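Putative oxidoreductase yhhX (PDB 3F4L) probably acts as an NADP-dependent oxidoreductase of the Gfo/Idh/MocA family, possibly oxidising scyllo-inositol, with a nucleotide-binding Rossmann domain followed by an alpha/beta domain. Local coordinates at residues D56-E59 against V60-P64; A304-Q307 against T308-G312. All blocks are in the same frame, centred on the assembly; numbering follows the deposited sequence.

Interaction 1 (D56-E59 against V60-P64); sequences DLDE and VLNDP
L57, at the entry to the short helix 58-61 that connects edge strand 52-54 with strand 66-71 of the Rossmann domain, meets L61 four residues on. Of the apolar contacts, L57 CD1 to L61 CG is the closest at 3.9 Å. L57 CG lies opposite its own backbone N (chi1 -176°) and the isobutyl group slants across that of L61. L57 also touches I8 and F35, while V60 touches A6 and H33. This side of the helix therefore lies on strands 3-8 and 29-35, which the chain passes between the edge strand and strand 66-71.

Two of the three main-chain bonds across the contact converge on L57 O. L61 N, 3.0 Å from L57 O, gives a nearly straight i to i+4 bond with an angle of 169° at the hydrogen. V60 N is 2.9 Å from L57 O but approaches from above the carbonyl plane. The next turn is closed by N62 N, 2.9 Å from D58 O.

Charged groups gather at the start of the helix. D56 OD1 caps D58 N weakly at 3.1 Å, with an angle of only 125°. D56 OD2 comes within 2.8 Å of E59 OE2; two acceptors this close suggest that a proton may be shared or one pKa raised, though E59 OE1 also has weak bonds to H52 and T54. At the far end, D63 OD2 is hydrogen-bonded to H33.

N62 folds back over the preceding turn. Its ND2 is 3.1 Å from D58 O at an angle too poor for a hydrogen bond, and the same ND2 lies 3.7 Å from D58 CB.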
# COMPACT_ATOMS: atom_id res chain seq x y z
N ASP A 56 23.17 -33.48 27.12
CA ASP A 56 24.60 -33.47 26.86
C ASP A 56 24.76 -33.23 25.36
O ASP A 56 24.56 -34.14 24.55
CB ASP A 56 25.22 -34.81 27.27
CG ASP A 56 26.69 -34.93 26.88
OD1 ASP A 56 27.30 -33.92 26.46
OD2 ASP A 56 27.23 -36.05 27.00
N LEU A 57 25.11 -32.00 25.00
CA LEU A 57 25.25 -31.64 23.60
C LEU A 57 26.34 -32.43 22.90
O LEU A 57 26.21 -32.78 21.73
CB LEU A 57 25.51 -30.14 23.47
CG LEU A 57 25.60 -29.52 22.07
CD1 LEU A 57 24.52 -30.08 21.16
CD2 LEU A 57 25.47 -28.02 22.20
N ASP A 58 27.42 -32.75 23.61
CA ASP A 58 28.50 -33.51 23.01
C ASP A 58 28.05 -34.87 22.50
O ASP A 58 28.54 -35.35 21.47
CB ASP A 58 29.67 -33.66 23.99
CG ASP A 58 30.44 -32.36 24.17
OD1 ASP A 58 30.78 -31.74 23.14
OD2 ASP A 58 30.70 -31.97 25.32
N GLU A 59 27.11 -35.49 23.21
CA GLU A 59 26.57 -36.79 22.81
C GLU A 59 25.91 -36.72 21.43
O GLU A 59 25.69 -37.74 20.78
CB GLU A 59 25.55 -37.28 23.83
CG GLU A 59 26.14 -38.05 24.99
CD GLU A 59 25.12 -38.34 26.07
OE1 GLU A 59 23.96 -38.65 25.72
OE2 GLU A 59 25.48 -38.25 27.27
N VAL A 60 25.59 -35.51 21.00
CA VAL A 60 24.96 -35.32 19.70
C VAL A 60 26.01 -34.94 18.66
O VAL A 60 26.12 -35.57 17.61
CB VAL A 60 23.89 -34.20 19.74
CG1 VAL A 60 23.27 -34.04 18.38
CG2 VAL A 60 22.82 -34.53 20.79
N LEU A 61 26.80 -33.90 18.96
CA LEU A 61 27.82 -33.44 18.03
C LEU A 61 28.92 -34.46 17.77
O LEU A 61 29.61 -34.39 16.76
CB LEU A 61 28.43 -32.13 18.53
CG LEU A 61 27.43 -30.98 18.66
CD1 LEU A 61 28.16 -29.70 19.05
CD2 LEU A 61 26.68 -30.80 17.35
N ASN A 62 29.07 -35.43 18.67
CA ASN A 62 30.08 -36.46 18.49
C ASN A 62 29.55 -37.68 17.75
O ASN A 62 30.32 -38.58 17.41
CB ASN A 62 30.66 -36.90 19.84
CG ASN A 62 31.52 -35.83 20.47
OD1 ASN A 62 32.10 -34.99 19.78
ND2 ASN A 62 31.62 -35.86 21.80
N ASP A 63 28.24 -37.71 17.51
CA ASP A 63 27.64 -38.85 16.80
C ASP A 63 28.06 -38.81 15.33
O ASP A 63 27.71 -37.88 14.60
CB ASP A 63 26.11 -38.81 16.90
CG ASP A 63 25.47 -40.08 16.37
OD1 ASP A 63 26.03 -40.69 15.43
OD2 ASP A 63 24.39 -40.46 16.87
N PRO A 64 28.80 -39.84 14.88
CA PRO A 64 29.30 -39.99 13.51
C PRO A 64 28.21 -40.00 12.44
O PRO A 64 28.41 -39.51 11.33
CB PRO A 64 30.04 -41.32 13.55
CG PRO A 64 30.51 -41.40 14.97
CD PRO A 64 29.29 -40.94 15.73

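Interaction 2 (A304-Q307 against T308-G312); sequences ALYQ and TITHG
Y306 O is gripped twice by T310 in the last turns of helix 300-311, which belongs by sequence to the C-terminal alpha/beta family but packs against strands 3-8 and 91-94 of the Rossmann sheet. T310 N binds Y306 O at 2.8 Å as the i to i+4 bond, and T310 OG1 donates to it at 2.9 Å. The hydroxyl gets there because OG1 stands beside its own backbone N (chi1 -51°). This also sets OG1 over the centre of one face of the Y306 ring, 3.7 Å above its plane. With an alanine at Y306, the T310 hydroxyl would probably keep its carbonyl bond but lose the aromatic face, and a gap would be likely beside I3, which Y306 also touches.

The other main-chain bonds follow the same i to i+4 pattern, T308 N to A304 O being the straightest at 171°. I309 CG1 packs 3.3 Å from L305 O, while T308 OG1 is hydrogen-bonded to A313 O. H311 N, 2.7 Å from Q307 O, makes the last such bond that is not weak; G312 N reaches T308 O weakly on leaving the helix. T310 CG2 sits 3.7 Å above the plane of the H311 ring, over its centre.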
# COMPACT_ATOMS: atom_id res chain seq x y z
N ALA A 304 14.77 -30.61 0.36
CA ALA A 304 15.85 -29.87 -0.30
C ALA A 304 17.18 -30.17 0.37
O ALA A 304 18.20 -30.37 -0.30
CB ALA A 304 15.57 -28.36 -0.25
N LEU A 305 17.18 -30.20 1.70
CA LEU A 305 18.40 -30.50 2.45
C LEU A 305 18.87 -31.91 2.10
O LEU A 305 20.07 -32.18 2.03
CB LEU A 305 18.13 -30.38 3.96
CG LEU A 305 18.37 -29.00 4.59
CD1 LEU A 305 17.90 -27.91 3.68
CD2 LEU A 305 17.63 -28.93 5.92
N TYR A 306 17.92 -32.81 1.88
CA TYR A 306 18.26 -34.18 1.51
C TYR A 306 19.10 -34.16 0.22
O TYR A 306 20.20 -34.70 0.17
CB TYR A 306 16.99 -35.00 1.25
CG TYR A 306 17.28 -36.46 1.03
CD1 TYR A 306 17.56 -37.30 2.11
CD2 TYR A 306 17.33 -36.99 -0.25
CE1 TYR A 306 17.90 -38.63 1.91
CE2 TYR A 306 17.67 -38.33 -0.46
CZ TYR A 306 17.95 -39.14 0.63
OH TYR A 306 18.29 -40.47 0.44
N GLN A 307 18.56 -33.52 -0.82
CA GLN A 307 19.25 -33.44 -2.11
C GLN A 307 20.59 -32.74 -1.97
O GLN A 307 21.60 -33.22 -2.48
CB GLN A 307 18.38 -32.71 -3.13
CG GLN A 307 17.07 -33.41 -3.45
CD GLN A 307 16.41 -32.85 -4.70
OE1 GLN A 307 15.30 -33.25 -5.08
NE2 GLN A 307 17.09 -31.91 -5.36
N THR A 308 20.59 -31.61 -1.28
CA THR A 308 21.83 -30.87 -1.08
C THR A 308 22.91 -31.73 -0.42
O THR A 308 24.03 -31.82 -0.92
CB THR A 308 21.62 -29.64 -0.21
OG1 THR A 308 20.94 -28.63 -0.98
CG2 THR A 308 22.95 -29.08 0.29
N ILE A 309 22.56 -32.36 0.69
CA ILE A 309 23.50 -33.20 1.44
C ILE A 309 23.89 -34.50 0.73
O ILE A 309 25.05 -34.90 0.73
CB ILE A 309 22.93 -33.56 2.83
CG1 ILE A 309 22.86 -32.30 3.70
CG2 ILE A 309 23.78 -34.63 3.50
CD1 ILE A 309 22.22 -32.53 5.04
N THR A 310 22.92 -35.16 0.11
CA THR A 310 23.17 -36.42 -0.56
C THR A 310 23.73 -36.30 -1.97
O THR A 310 24.66 -37.03 -2.34
CB THR A 310 21.89 -37.26 -0.62
OG1 THR A 310 21.32 -37.34 0.69
CG2 THR A 310 22.21 -38.67 -1.12
N HIS A 311 23.19 -35.38 -2.76
CA HIS A 311 23.62 -35.24 -4.14
C HIS A 311 24.32 -33.94 -4.49
O HIS A 311 24.56 -33.65 -5.66
CB HIS A 311 22.43 -35.48 -5.07
CG HIS A 311 21.80 -36.82 -4.89
ND1 HIS A 311 22.48 -38.00 -5.13
CD2 HIS A 311 20.56 -37.18 -4.47
CE1 HIS A 311 21.69 -39.02 -4.86
NE2 HIS A 311 20.52 -38.56 -4.46
N GLY A 312 24.64 -33.14 -3.48
CA GLY A 312 25.33 -31.89 -3.74
C GLY A 312 24.50 -30.85 -4.48
O GLY A 312 25.06 -29.95 -5.11

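How the interactions relate
Both interactions are local contacts between residues about one turn apart, each around a single helix, but one belongs to the Rossmann domain and the other, by sequence, to the C-terminal alpha/beta family. Their centres are about 22 Å apart and their nearest atoms about 10 Å apart, so they do not touch. Both pack on strand 3-8 of the parallel sheet, interaction 1 also on strand 29-35 and interaction 2 also on strand 91-94. Interaction 1 is partly buried and combines aliphatic packing with carboxylates; interaction 2 is mainly at the surface and pairs a hydroxyl with an aromatic face. A carbonyl with two donors occurs in both, but a side chain supplies one donor only at 304-312.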